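Local coordinates for protein metallopeptidase containing co-catalytic metalloactive site (Shewanella denitrificans OS217, PDB 3B2Y) that probably acts as a zinc-dependent carboxypeptidase-like hydrolase of the M14 family, and holds a nickel ion in its metal site in this crystal, at residues A[44-49]-A[149-154]; A[55-60]-A[105-110]; A[79-84]-A[169-174]; A[243-248]-A[258-263]. All blocks are in the same frame, centred on the assembly; numbering follows the deposited sequence.

Contact 1: A[44-49]-A[149-154]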
loop_
_atom_site.group_PDB
_atom_site.type_symbol
_atom_site.label_atom_id
_atom_site.label_comp_id
_atom_site.label_asym_id
_atom_site.label_seq_id
_atom_site.Cartn_x
_atom_site.Cartn_y
_atom_site.Cartn_z
ATOM N N ASN A 44 -9.749 13.973 -1.394
ATOM C CA ASN A 44 -9.894 14.129 -2.819
ATOM C C ASN A 44 -10.406 12.827 -3.440
ATOM O O ASN A 44 -9.700 11.778 -3.396
ATOM C CB ASN A 44 -8.562 14.464 -3.454
ATOM C CG ASN A 44 -8.701 14.786 -4.925
ATOM O OD1 ASN A 44 -9.789 14.620 -5.528
ATOM N ND2 ASN A 44 -7.636 15.290 -5.505
ATOM N N THR A 45 -11.646 12.842 -3.901
ATOM C CA THR A 45 -12.209 11.606 -4.471
ATOM C C THR A 45 -11.717 11.476 -5.945
ATOM O O THR A 45 -12.119 12.288 -6.785
ATOM C CB THR A 45 -13.717 11.601 -4.365
ATOM O OG1 THR A 45 -14.134 11.699 -2.971
ATOM C CG2 THR A 45 -14.281 10.352 -4.977
ATOM N N LEU A 46 -10.924 10.468 -6.224
ATOM C CA LEU A 46 -10.336 10.195 -7.574
ATOM C C LEU A 46 -11.308 9.433 -8.462
ATOM O O LEU A 46 -11.186 9.464 -9.668
ATOM C CB LEU A 46 -9.030 9.385 -7.506
ATOM C CG LEU A 46 -7.891 9.926 -6.620
ATOM C CD1 LEU A 46 -6.568 9.268 -6.816
ATOM C CD2 LEU A 46 -7.814 11.464 -6.840
ATOM N N GLY A 47 -12.345 8.865 -7.864
ATOM C CA GLY A 47 -13.347 8.138 -8.602
ATOM C C GLY A 47 -14.152 7.296 -7.648
ATOM O O GLY A 47 -13.833 7.175 -6.465
ATOM N N SER A 48 -15.120 6.607 -8.214
ATOM C CA SER A 48 -16.020 5.757 -7.433
ATOM C C SER A 48 -16.558 4.628 -8.273
ATOM O O SER A 48 -16.768 4.809 -9.473
ATOM C CB SER A 48 -17.125 6.608 -6.778
ATOM O OG SER A 48 -18.238 6.917 -7.538
ATOM N N VAL A 49 -16.753 3.457 -7.665
ATOM C CA VAL A 49 -17.336 2.329 -8.331
ATOM C C VAL A 49 -18.243 1.609 -7.333
ATOM O O VAL A 49 -17.880 1.477 -6.160
ATOM C CB VAL A 49 -16.221 1.393 -8.871
ATOM C CG1 VAL A 49 -15.355 0.942 -7.805
ATOM C CG2 VAL A 49 -16.859 0.206 -9.685
ATOM N N LYS A 149 -7.417 3.211 -14.600
ATOM C CA LYS A 149 -7.725 4.321 -15.452
ATOM C C LYS A 149 -8.076 5.587 -14.653
ATOM O O LYS A 149 -7.713 6.706 -15.063
ATOM C CB LYS A 149 -8.860 3.959 -16.397
ATOM C CG LYS A 149 -8.437 2.910 -17.396
ATOM C CD LYS A 149 -9.648 2.436 -18.241
ATOM C CE LYS A 149 -9.141 1.501 -19.382
ATOM N NZ LYS A 149 -8.868 0.192 -18.858
ATOM N N LEU A 150 -8.813 5.423 -13.554
ATOM C CA LEU A 150 -9.229 6.576 -12.742
ATOM C C LEU A 150 -8.018 7.183 -12.045
ATOM O O LEU A 150 -7.892 8.381 -11.938
ATOM C CB LEU A 150 -10.260 6.168 -11.683
ATOM C CG LEU A 150 -11.602 5.604 -12.196
ATOM C CD1 LEU A 150 -12.448 4.983 -11.015
ATOM C CD2 LEU A 150 -12.406 6.739 -13.043
ATOM N N LEU A 151 -7.102 6.347 -11.578
ATOM C CA LEU A 151 -5.816 6.831 -11.075
ATOM C C LEU A 151 -4.963 7.561 -12.099
ATOM O O LEU A 151 -4.401 8.612 -11.820
ATOM C CB LEU A 151 -5.000 5.666 -10.480
ATOM C CG LEU A 151 -5.527 5.013 -9.205
ATOM C CD1 LEU A 151 -4.514 4.043 -8.773
ATOM C CD2 LEU A 151 -5.798 5.969 -8.072
ATOM N N LEU A 152 -4.940 7.047 -13.314
ATOM C CA LEU A 152 -4.191 7.657 -14.405
ATOM C C LEU A 152 -4.764 9.028 -14.825
ATOM O O LEU A 152 -4.018 9.895 -15.329
ATOM C CB LEU A 152 -4.054 6.651 -15.555
ATOM C CG LEU A 152 -3.022 5.524 -15.413
ATOM C CD1 LEU A 152 -3.098 4.561 -16.595
ATOM C CD2 LEU A 152 -1.555 6.101 -15.281
ATOM N N GLU A 153 -6.062 9.262 -14.610
ATOM C CA GLU A 153 -6.718 10.580 -14.810
ATOM C C GLU A 153 -6.158 11.627 -13.838
ATOM O O GLU A 153 -6.308 12.803 -14.083
ATOM C CB GLU A 153 -8.254 10.489 -14.641
ATOM C CG GLU A 153 -8.998 9.760 -15.780
ATOM C CD GLU A 153 -10.559 9.915 -15.736
ATOM O OE1 GLU A 153 -11.136 10.063 -14.622
ATOM O OE2 GLU A 153 -11.210 9.914 -16.827
ATOM N N HIS A 154 -5.503 11.168 -12.766
ATOM C CA HIS A 154 -4.919 12.006 -11.713
ATOM C C HIS A 154 -3.441 11.718 -11.620
ATOM O O HIS A 154 -2.805 11.887 -10.578
ATOM C CB HIS A 154 -5.625 11.689 -10.407
ATOM C CG HIS A 154 -7.070 12.042 -10.442
ATOM N ND1 HIS A 154 -8.060 11.143 -10.801
ATOM C CD2 HIS A 154 -7.689 13.222 -10.244
ATOM C CE1 HIS A 154 -9.228 11.754 -10.776
ATOM N NE2 HIS A 154 -9.033 13.008 -10.418
#
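The imidazole of His154 carries the methyl CD2 of Leu46 on one face, a CH-pi contact in which CD2 sits 3.8 Å from the centroid of the His154 ring and 13° off the ring normal. At the ring's edge, close to its plane, lies Leu150 O, which takes a hydrogen bond from His154 ND1 at 3.0 Å with an N-H...O angle of 165°. That bond ties the ring back to Leu150 of helix 146-152 and fixes its rotation. The ring carbon His154 CE1 comes to 3.2 Å from Leu46 O, so Leu46 meets the imidazole with its backbone as well as its methyl. The other methyl, Leu46 CD1, reaches Leu151 CD2 at 3.6 Å; Leu106 of strand 102-106 touches both leucines. Leu150 CD1 approaches the backbone at Gly47 CA, 4.1 Å away, where Leu46 and Gly47 form a classic beta bulge facing Ile54. No hydrogen bond passes between 44-49 and 149-154: the hold is apolar and CH-pi packing, with the close approach of the CE1 carbon to Leu46 O. Because ND1 donates to Leu150 O, the imidazole has a proton on that nitrogen, and this bond, within the ring's own segment, helps hold the ring flat against Leu46.

Contact 2: A[55-60]-A[105-110]; sequences NLYQSA and LLPLVN
Two backbone hydrogen bonds join Tyr57 and Leu105, which face each other as an antiparallel hydrogen-bonded pair. Tyr57 N donates a hydrogen bond to Leu105 O at 2.9 Å, and Leu105 N donates one to Tyr57 O, also at 2.9 Å. This is a single bridge, and past it the chain at Pro107 has no N-H to continue the pairing. Leu105 O also receives a CA-H...O contact from Leu56 CA at 3.4 Å.

Where direct pairing stops, water takes over. One molecule accepts from Leu108 N at 3.0 Å and probably donates to Asn55 O; a second accepts from Asn55 N and probably donates to Leu108 O at 3.3 Å. Between them they link both backbone polar groups of Asn55 with those of Leu108, while the side-chain oxygen of Asn55 is taken by Thr45.

The apolar contacts divide between the two sides of the bridge. On one, Pro107 CG meets the edge of the Tyr57 ring near its plane, 3.9 Å from Tyr57 CE1. On the other, Leu56 and Leu106 both hold CG anti to the backbone N (chi1 180° and -167°), and their CD1 methyls stand 4.2 Å apart.

Leu32 and Val36 of helix 25-39 pack on Tyr57, and Met86 of helix 81-92 touches Leu105 and Pro107. On its other side strand 52-58 pairs with strand 42-49, Leu56 with Asn44. The contact thus brings the two-stranded hairpin 42-58 alongside strand 102-106, an outermost strand of the mixed sheet.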
loop_
_atom_site.group_PDB
_atom_site.type_symbol
_atom_site.label_atom_id
_atom_site.label_comp_id
_atom_site.label_asym_id
_atom_site.label_seq_id
_atom_site.Cartn_x
_atom_site.Cartn_y
_atom_site.Cartn_z
ATOM N N ASN A 55 -10.516 7.444 -2.664
ATOM C CA ASN A 55 -10.100 8.712 -2.123
ATOM C C ASN A 55 -8.589 8.783 -1.940
ATOM O O ASN A 55 -7.934 7.816 -1.458
ATOM C CB ASN A 55 -10.820 8.909 -0.806
ATOM C CG ASN A 55 -12.306 9.158 -0.994
ATOM O OD1 ASN A 55 -12.733 9.799 -1.963
ATOM N ND2 ASN A 55 -13.084 8.680 -0.073
ATOM N N LEU A 56 -8.064 9.954 -2.254
ATOM C CA LEU A 56 -6.698 10.326 -1.842
ATOM C C LEU A 56 -6.841 11.313 -0.687
ATOM O O LEU A 56 -7.630 12.275 -0.795
ATOM C CB LEU A 56 -5.997 11.023 -2.975
ATOM C CG LEU A 56 -4.569 11.510 -2.788
ATOM C CD1 LEU A 56 -3.611 10.386 -2.554
ATOM C CD2 LEU A 56 -4.141 12.366 -3.982
ATOM N N TYR A 57 -6.143 11.081 0.411
ATOM C CA TYR A 57 -6.101 12.040 1.496
ATOM C C TYR A 57 -4.753 12.729 1.566
ATOM O O TYR A 57 -3.770 12.112 1.500
ATOM C CB TYR A 57 -6.411 11.393 2.830
ATOM C CG TYR A 57 -7.727 10.743 2.831
ATOM C CD1 TYR A 57 -7.867 9.470 2.399
ATOM C CD2 TYR A 57 -8.853 11.435 3.207
ATOM C CE1 TYR A 57 -9.089 8.869 2.362
ATOM C CE2 TYR A 57 -10.064 10.869 3.171
ATOM C CZ TYR A 57 -10.191 9.589 2.753
ATOM O OH TYR A 57 -11.414 9.047 2.729
ATOM N N GLN A 58 -4.760 14.028 1.710
ATOM C CA GLN A 58 -3.503 14.799 1.784
ATOM C C GLN A 58 -3.608 15.901 2.810
ATOM O O GLN A 58 -4.690 16.238 3.249
ATOM C CB GLN A 58 -3.197 15.436 0.439
ATOM C CG GLN A 58 -3.129 14.538 -0.744
ATOM C CD GLN A 58 -2.669 15.284 -1.956
ATOM O OE1 GLN A 58 -3.354 16.193 -2.445
ATOM N NE2 GLN A 58 -1.482 14.952 -2.433
ATOM N N SER A 59 -2.460 16.497 3.143
ATOM C CA SER A 59 -2.424 17.679 3.999
ATOM C C SER A 59 -3.205 18.785 3.309
ATOM O O SER A 59 -3.296 18.826 2.060
ATOM C CB SER A 59 -0.985 18.156 4.286
ATOM O OG SER A 59 -0.075 17.070 4.426
ATOM N N ALA A 60 -3.750 19.693 4.117
ATOM C CA ALA A 60 -4.576 20.792 3.591
ATOM C C ALA A 60 -3.769 21.675 2.621
ATOM O O ALA A 60 -4.343 22.291 1.725
ATOM C CB ALA A 60 -5.179 21.627 4.746
ATOM N N LEU A 105 -2.179 9.681 1.265
ATOM C CA LEU A 105 -2.669 8.321 1.582
ATOM C C LEU A 105 -3.760 7.892 0.586
ATOM O O LEU A 105 -4.616 8.670 0.238
ATOM C CB LEU A 105 -3.239 8.312 2.988
ATOM C CG LEU A 105 -2.300 8.768 4.092
ATOM C CD1 LEU A 105 -3.094 9.047 5.355
ATOM C CD2 LEU A 105 -1.226 7.719 4.293
ATOM N N LEU A 106 -3.610 6.723 0.016
ATOM C CA LEU A 106 -4.536 6.115 -0.962
ATOM C C LEU A 106 -4.894 4.722 -0.373
ATOM O O LEU A 106 -4.326 3.709 -0.715
ATOM C CB LEU A 106 -3.849 6.077 -2.335
ATOM C CG LEU A 106 -4.564 5.783 -3.619
ATOM C CD1 LEU A 106 -5.562 6.918 -3.939
ATOM C CD2 LEU A 106 -3.506 5.747 -4.724
ATOM N N PRO A 107 -5.809 4.703 0.596
ATOM C CA PRO A 107 -6.002 3.575 1.468
ATOM C C PRO A 107 -6.612 2.355 0.777
ATOM O O PRO A 107 -6.403 1.241 1.225
ATOM C CB PRO A 107 -7.059 4.088 2.494
ATOM C CG PRO A 107 -7.042 5.511 2.402
ATOM C CD PRO A 107 -6.643 5.843 0.972
ATOM N N LEU A 108 -7.423 2.574 -0.250
ATOM C CA LEU A 108 -8.244 1.491 -0.791
ATOM C C LEU A 108 -8.589 1.726 -2.251
ATOM O O LEU A 108 -9.586 2.371 -2.544
ATOM C CB LEU A 108 -9.519 1.342 0.013
ATOM C CG LEU A 108 -10.496 0.208 -0.377
ATOM C CD1 LEU A 108 -9.731 -1.190 -0.509
ATOM C CD2 LEU A 108 -11.723 0.127 0.613
ATOM N N VAL A 109 -7.773 1.196 -3.152
ATOM C CA VAL A 109 -7.911 1.416 -4.585
ATOM C C VAL A 109 -8.992 0.509 -5.250
ATOM O O VAL A 109 -9.655 0.907 -6.219
ATOM C CB VAL A 109 -6.557 1.227 -5.213
ATOM C CG1 VAL A 109 -6.628 1.132 -6.740
ATOM C CG2 VAL A 109 -5.593 2.329 -4.726
ATOM N N ASN A 110 -9.230 -0.650 -4.644
ATOM C CA ASN A 110 -10.107 -1.677 -5.171
ATOM C C ASN A 110 -11.256 -2.038 -4.166
ATOM O O ASN A 110 -11.268 -3.074 -3.535
ATOM C CB ASN A 110 -9.293 -2.906 -5.442
ATOM C CG ASN A 110 -10.102 -4.048 -6.058
ATOM O OD1 ASN A 110 -11.256 -3.916 -6.478
ATOM N ND2 ASN A 110 -9.448 -5.203 -6.133
HETATM O O HOH W 1 -8.177 5.063 -1.706
HETATM O O HOH W 2 -10.811 4.985 -1.013
#

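Contact 3: A[79-84]-A[169-174]. With NI (nickel (II) ion), chain C.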
loop_
_atom_site.group_PDB
_atom_site.type_symbol
_atom_site.label_atom_id
_atom_site.label_comp_id
_atom_site.label_asym_id
_atom_site.label_seq_id
_atom_site.Cartn_x
_atom_site.Cartn_y
_atom_site.Cartn_z
ATOM N N GLU A 79 -5.854 -8.931 -0.054
ATOM C CA GLU A 79 -4.711 -8.396 0.711
ATOM C C GLU A 79 -5.156 -7.369 1.754
ATOM O O GLU A 79 -4.663 -6.258 1.802
ATOM C CB GLU A 79 -3.700 -7.802 -0.282
ATOM C CG GLU A 79 -3.180 -8.908 -1.202
ATOM C CD GLU A 79 -2.206 -8.448 -2.304
ATOM O OE1 GLU A 79 -1.765 -7.289 -2.248
ATOM O OE2 GLU A 79 -1.981 -9.272 -3.262
ATOM N N ALA A 80 -6.122 -7.773 2.589
ATOM C CA ALA A 80 -6.889 -6.861 3.455
ATOM C C ALA A 80 -6.095 -6.230 4.616
ATOM O O ALA A 80 -6.463 -5.142 5.141
ATOM C CB ALA A 80 -8.178 -7.562 3.973
ATOM N N ALA A 81 -4.978 -6.848 4.995
ATOM C CA ALA A 81 -4.111 -6.288 6.026
ATOM C C ALA A 81 -3.488 -4.951 5.671
ATOM O O ALA A 81 -3.061 -4.189 6.554
ATOM C CB ALA A 81 -2.953 -7.301 6.432
ATOM N N GLY A 82 -3.395 -4.660 4.378
ATOM C CA GLY A 82 -2.911 -3.349 3.963
ATOM C C GLY A 82 -3.816 -2.182 4.394
ATOM O O GLY A 82 -3.410 -1.315 5.157
ATOM N N PRO A 83 -5.047 -2.136 3.872
ATOM C CA PRO A 83 -5.910 -1.011 4.207
ATOM C C PRO A 83 -6.183 -0.946 5.723
ATOM O O PRO A 83 -6.130 0.142 6.305
ATOM C CB PRO A 83 -7.163 -1.276 3.388
ATOM C CG PRO A 83 -6.687 -2.156 2.313
ATOM C CD PRO A 83 -5.705 -3.042 2.929
ATOM N N TRP A 84 -6.378 -2.100 6.386
ATOM C CA TRP A 84 -6.548 -2.073 7.853
ATOM C C TRP A 84 -5.230 -1.668 8.581
ATOM O O TRP A 84 -5.285 -1.015 9.620
ATOM C CB TRP A 84 -7.112 -3.386 8.429
ATOM C CG TRP A 84 -8.509 -3.687 7.994
ATOM C CD1 TRP A 84 -8.871 -4.540 7.046
ATOM C CD2 TRP A 84 -9.700 -3.107 8.511
ATOM N NE1 TRP A 84 -10.237 -4.574 6.918
ATOM C CE2 TRP A 84 -10.778 -3.699 7.824
ATOM C CE3 TRP A 84 -9.969 -2.138 9.496
ATOM C CZ2 TRP A 84 -12.077 -3.310 8.036
ATOM C CZ3 TRP A 84 -11.279 -1.776 9.741
ATOM C CH2 TRP A 84 -12.328 -2.393 9.039
ATOM N N CYS A 169 1.450 -1.241 0.203
ATOM C CA CYS A 169 1.343 -2.290 1.195
ATOM C C CYS A 169 0.482 -3.389 0.648
ATOM O O CYS A 169 -0.758 -3.272 0.631
ATOM C CB CYS A 169 0.719 -1.713 2.458
ATOM S SG CYS A 169 1.999 -0.630 3.248
ATOM N N HIS A 170 1.156 -4.422 0.191
ATOM C CA HIS A 170 0.564 -5.651 -0.270
ATOM C C HIS A 170 0.699 -6.870 0.664
ATOM O O HIS A 170 1.367 -6.871 1.714
ATOM C CB HIS A 170 1.184 -6.015 -1.640
ATOM C CG HIS A 170 0.756 -5.100 -2.765
ATOM N ND1 HIS A 170 0.018 -5.530 -3.857
ATOM C CD2 HIS A 170 1.014 -3.792 -2.981
ATOM C CE1 HIS A 170 -0.204 -4.502 -4.661
ATOM N NE2 HIS A 170 0.405 -3.441 -4.164
ATOM N N GLU A 171 0.077 -7.951 0.243
ATOM C CA GLU A 171 0.265 -9.205 0.918
ATOM C C GLU A 171 0.424 -10.301 -0.106
ATOM O O GLU A 171 -0.103 -10.230 -1.214
ATOM C CB GLU A 171 -0.913 -9.561 1.815
ATOM C CG GLU A 171 -1.425 -8.502 2.812
ATOM C CD GLU A 171 -2.141 -9.172 3.999
ATOM O OE1 GLU A 171 -1.413 -9.652 4.909
ATOM O OE2 GLU A 171 -3.422 -9.187 4.038
ATOM N N ASP A 172 1.090 -11.341 0.298
ATOM C CA ASP A 172 1.194 -12.533 -0.519
ATOM C C ASP A 172 0.393 -13.615 0.209
ATOM O O ASP A 172 0.858 -14.230 1.197
ATOM C CB ASP A 172 2.645 -12.889 -0.735
ATOM C CG ASP A 172 2.830 -13.992 -1.788
ATOM O OD1 ASP A 172 1.939 -14.863 -1.875
ATOM O OD2 ASP A 172 3.869 -13.975 -2.498
ATOM N N VAL A 173 -0.796 -13.890 -0.317
ATOM C CA VAL A 173 -1.856 -14.542 0.488
ATOM C C VAL A 173 -1.528 -15.952 0.926
ATOM O O VAL A 173 -1.977 -16.406 1.975
ATOM C CB VAL A 173 -3.252 -14.496 -0.241
ATOM C CG1 VAL A 173 -3.248 -15.382 -1.487
ATOM C CG2 VAL A 173 -4.362 -14.920 0.694
ATOM N N LEU A 174 -0.751 -16.647 0.121
ATOM C CA LEU A 174 -0.421 -18.023 0.403
ATOM C C LEU A 174 0.909 -18.184 1.148
ATOM O O LEU A 174 1.273 -19.290 1.598
ATOM C CB LEU A 174 -0.441 -18.796 -0.933
ATOM C CG LEU A 174 -1.730 -18.838 -1.734
ATOM C CD1 LEU A 174 -1.621 -19.849 -2.877
ATOM C CD2 LEU A 174 -2.974 -19.133 -0.879
HETATM NI NI NI C . -0.865 -7.569 -4.114
HETATM O O HOH W 3 -3.399 -4.299 0.457
HETATM O O HOH W 4 0.778 -9.057 -3.492
HETATM O O HOH W 5 0.190 -8.250 -5.422
#
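The metal site of this M14-family protein is built here, where Glu79, in the chain leading into helix 81-92, meets His170 on strand 165-172. Both carboxylate oxygens hold the nickel ion, Glu79 OE1 at 2.1 Å and Glu79 OE2 at 2.2 Å, and His170 ND1 binds it at 2.2 Å. The carboxylate and imidazole planes stand 62° apart. His76 and a water that probably donates to Glu171 O add to the coordination; a second water is modelled so close to the metal that its position is doubtful. This His-Glu-His set is the zinc-binding arrangement of M14 carboxypeptidases, with nickel in the place where zinc is expected. A second shell steadies the glutamate: Glu171 N donates to Glu79 OE1 at 3.2 Å from above the carboxylate plane, and Arg119 hydrogen-bonds to Glu79 OE2. Glu171 then reaches the other way, its chain extended beyond CG (chi2 -155°), and Glu171 OE2 accepts a hydrogen bond from Ala81 N at 3.0 Å. Its other oxygen, OE1, has a salt bridge to Arg256. A water donates to both Glu79 O and Cys169 O, at 2.7 Å from Glu79 O, bridging the two backbones where Gly82 CA passes 4.0 Å from Cys169 O.

Contact 4: A[243-248]-A[258-263]; sequences ACSETP and QANSAA
A chi1 of 51° sets Thr247 OG1 between its own backbone N and carbonyl carbon, with CG2 beside the N; there the hydroxyl faces the amide of Asn260, whose CG lies beside its own backbone N and brings the amide across to the strand. Asn260 ND2 donates to Thr247 OG1 at 3.1 Å. The bond is somewhat bent, with an N-H...O angle of 142°, and OG1 is tilted from the amide plane. Each group has a further partner, Thr247 OG1 with Glu171 and Asn260 ND2 with the backbone oxygen of Arg256, so the amide is held between the helix and the strand.

The oxygen end of the same amide is used through water. One molecule donates to Asn260 OD1 at 2.7 Å and accepts from Ser245 OG at 2.5 Å. Alternate residues of the strand, Ser245 and Thr247, thus both reach Asn260, Ser245 through the water. Beside the polar pair, Thr247 CG2 rests against Ala259 CB at 3.9 Å, and Ala263 CB comes to 4.4 Å from Ser245 OG.

Strand 243-248 and helix segment 258-263 run nearly antiparallel, at 161°, with their axes 9.3 Å apart. This is the helix-on-sheet layering of an alpha/beta fold. Glu246, the predicted proton donor/acceptor, points from the other face of the strand, away from this helix and toward the side where His170 lies.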
loop_
_atom_site.group_PDB
_atom_site.type_symbol
_atom_site.label_atom_id
_atom_site.label_comp_id
_atom_site.label_asym_id
_atom_site.label_seq_id
_atom_site.Cartn_x
_atom_site.Cartn_y
_atom_site.Cartn_z
ATOM N N ALA A 243 8.846 1.249 -2.523
ATOM C CA ALA A 243 8.826 -0.128 -2.027
ATOM C C ALA A 243 7.422 -0.701 -2.068
ATOM O O ALA A 243 6.455 -0.000 -2.023
ATOM C CB ALA A 243 9.395 -0.217 -0.593
ATOM N N CYS A 244 7.351 -2.014 -2.173
ATOM C CA CYS A 244 6.084 -2.716 -2.030
ATOM C C CYS A 244 6.308 -3.793 -0.991
ATOM O O CYS A 244 7.105 -4.722 -1.231
ATOM C CB CYS A 244 5.714 -3.300 -3.376
ATOM S SG CYS A 244 4.272 -4.368 -3.359
ATOM N N SER A 245 5.708 -3.640 0.187
ATOM C CA SER A 245 5.852 -4.687 1.196
ATOM C C SER A 245 4.878 -5.811 0.891
ATOM O O SER A 245 3.770 -5.598 0.341
ATOM C CB SER A 245 5.640 -4.139 2.590
ATOM O OG SER A 245 4.464 -3.382 2.665
ATOM N N GLU A 246 5.271 -7.014 1.271
ATOM C CA GLU A 246 4.440 -8.191 1.112
ATOM C C GLU A 246 4.397 -8.943 2.444
ATOM O O GLU A 246 5.360 -9.697 2.762
ATOM C CB GLU A 246 5.045 -9.109 0.056
ATOM C CG GLU A 246 5.024 -8.551 -1.372
ATOM C CD GLU A 246 3.674 -8.694 -2.055
ATOM O OE1 GLU A 246 2.731 -9.247 -1.442
ATOM O OE2 GLU A 246 3.561 -8.238 -3.218
ATOM N N THR A 247 3.322 -8.743 3.214
ATOM C CA THR A 247 3.081 -9.571 4.414
ATOM C C THR A 247 2.450 -10.944 4.028
ATOM O O THR A 247 1.733 -11.062 3.012
ATOM C CB THR A 247 2.280 -8.787 5.484
ATOM O OG1 THR A 247 1.112 -8.203 4.896
ATOM C CG2 THR A 247 3.147 -7.640 6.110
ATOM N N PRO A 248 2.744 -12.005 4.801
ATOM C CA PRO A 248 2.260 -13.357 4.517
ATOM C C PRO A 248 0.805 -13.563 4.927
ATOM O O PRO A 248 0.474 -13.407 6.113
ATOM C CB PRO A 248 3.160 -14.239 5.378
ATOM C CG PRO A 248 3.702 -13.327 6.451
ATOM C CD PRO A 248 3.633 -11.950 5.973
ATOM N N GLN A 258 -0.404 -5.165 12.222
ATOM C CA GLN A 258 0.700 -4.574 12.964
ATOM C C GLN A 258 1.966 -4.403 12.134
ATOM O O GLN A 258 2.598 -3.355 12.200
ATOM C CB GLN A 258 0.983 -5.368 14.256
ATOM C CG GLN A 258 -0.123 -5.173 15.280
ATOM C CD GLN A 258 -0.081 -6.219 16.403
ATOM O OE1 GLN A 258 0.402 -7.348 16.224
ATOM N NE2 GLN A 258 -0.569 -5.832 17.570
ATOM N N ALA A 259 2.334 -5.423 11.366
ATOM C CA ALA A 259 3.502 -5.397 10.523
ATOM C C ALA A 259 3.408 -4.320 9.418
ATOM O O ALA A 259 4.389 -3.608 9.171
ATOM C CB ALA A 259 3.777 -6.785 9.912
ATOM N N ASN A 260 2.270 -4.253 8.748
ATOM C CA ASN A 260 1.968 -3.179 7.756
ATOM C C ASN A 260 2.117 -1.773 8.348
ATOM O O ASN A 260 2.815 -0.915 7.780
ATOM C CB ASN A 260 0.572 -3.367 7.192
ATOM C CG ASN A 260 0.555 -4.346 6.015
ATOM O OD1 ASN A 260 0.848 -3.969 4.883
ATOM N ND2 ASN A 260 0.220 -5.590 6.277
ATOM N N SER A 261 1.537 -1.579 9.511
ATOM C CA SER A 261 1.637 -0.313 10.231
ATOM C C SER A 261 3.100 0.020 10.565
ATOM O O SER A 261 3.507 1.167 10.462
ATOM C CB SER A 261 0.749 -0.372 11.496
ATOM O OG SER A 261 0.726 0.885 12.163
ATOM N N ALA A 262 3.879 -1.017 10.941
ATOM C CA ALA A 262 5.320 -0.896 11.250
ATOM C C ALA A 262 6.158 -0.553 10.031
ATOM O O ALA A 262 7.053 0.289 10.190
ATOM C CB ALA A 262 5.851 -2.187 11.898
ATOM N N ALA A 263 5.901 -1.206 8.874
ATOM C CA ALA A 263 6.511 -0.824 7.546
ATOM C C ALA A 263 6.275 0.625 7.218
ATOM O O ALA A 263 7.212 1.337 6.810
ATOM C CB ALA A 263 6.033 -1.687 6.401
HETATM O O HOH W 6 2.714 -5.132 3.250
#

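From the N terminus, strand 42-49 opens the loop that contact 1 closes at 149-154, on helix 146-152 and the residues after it. Contact 2, joining 55-60 to 105-110, is nested inside that loop; the two touch through the 42-58 hairpin. Contact 3 starts at 79-84, within both loops, and ends at 169-174 beyond them, so it crosses contacts 1 and 2; Pro83 packs on Pro107 where contacts 2 and 3 meet. Contact 4, a short closure between 243-248 and 258-263, follows in series, yet lies beside contact 3 because strands 165-172 and 242-248 are neighbours in the mixed sheet. Together they tie hairpin, sheet edge, metal site and C-terminal helix.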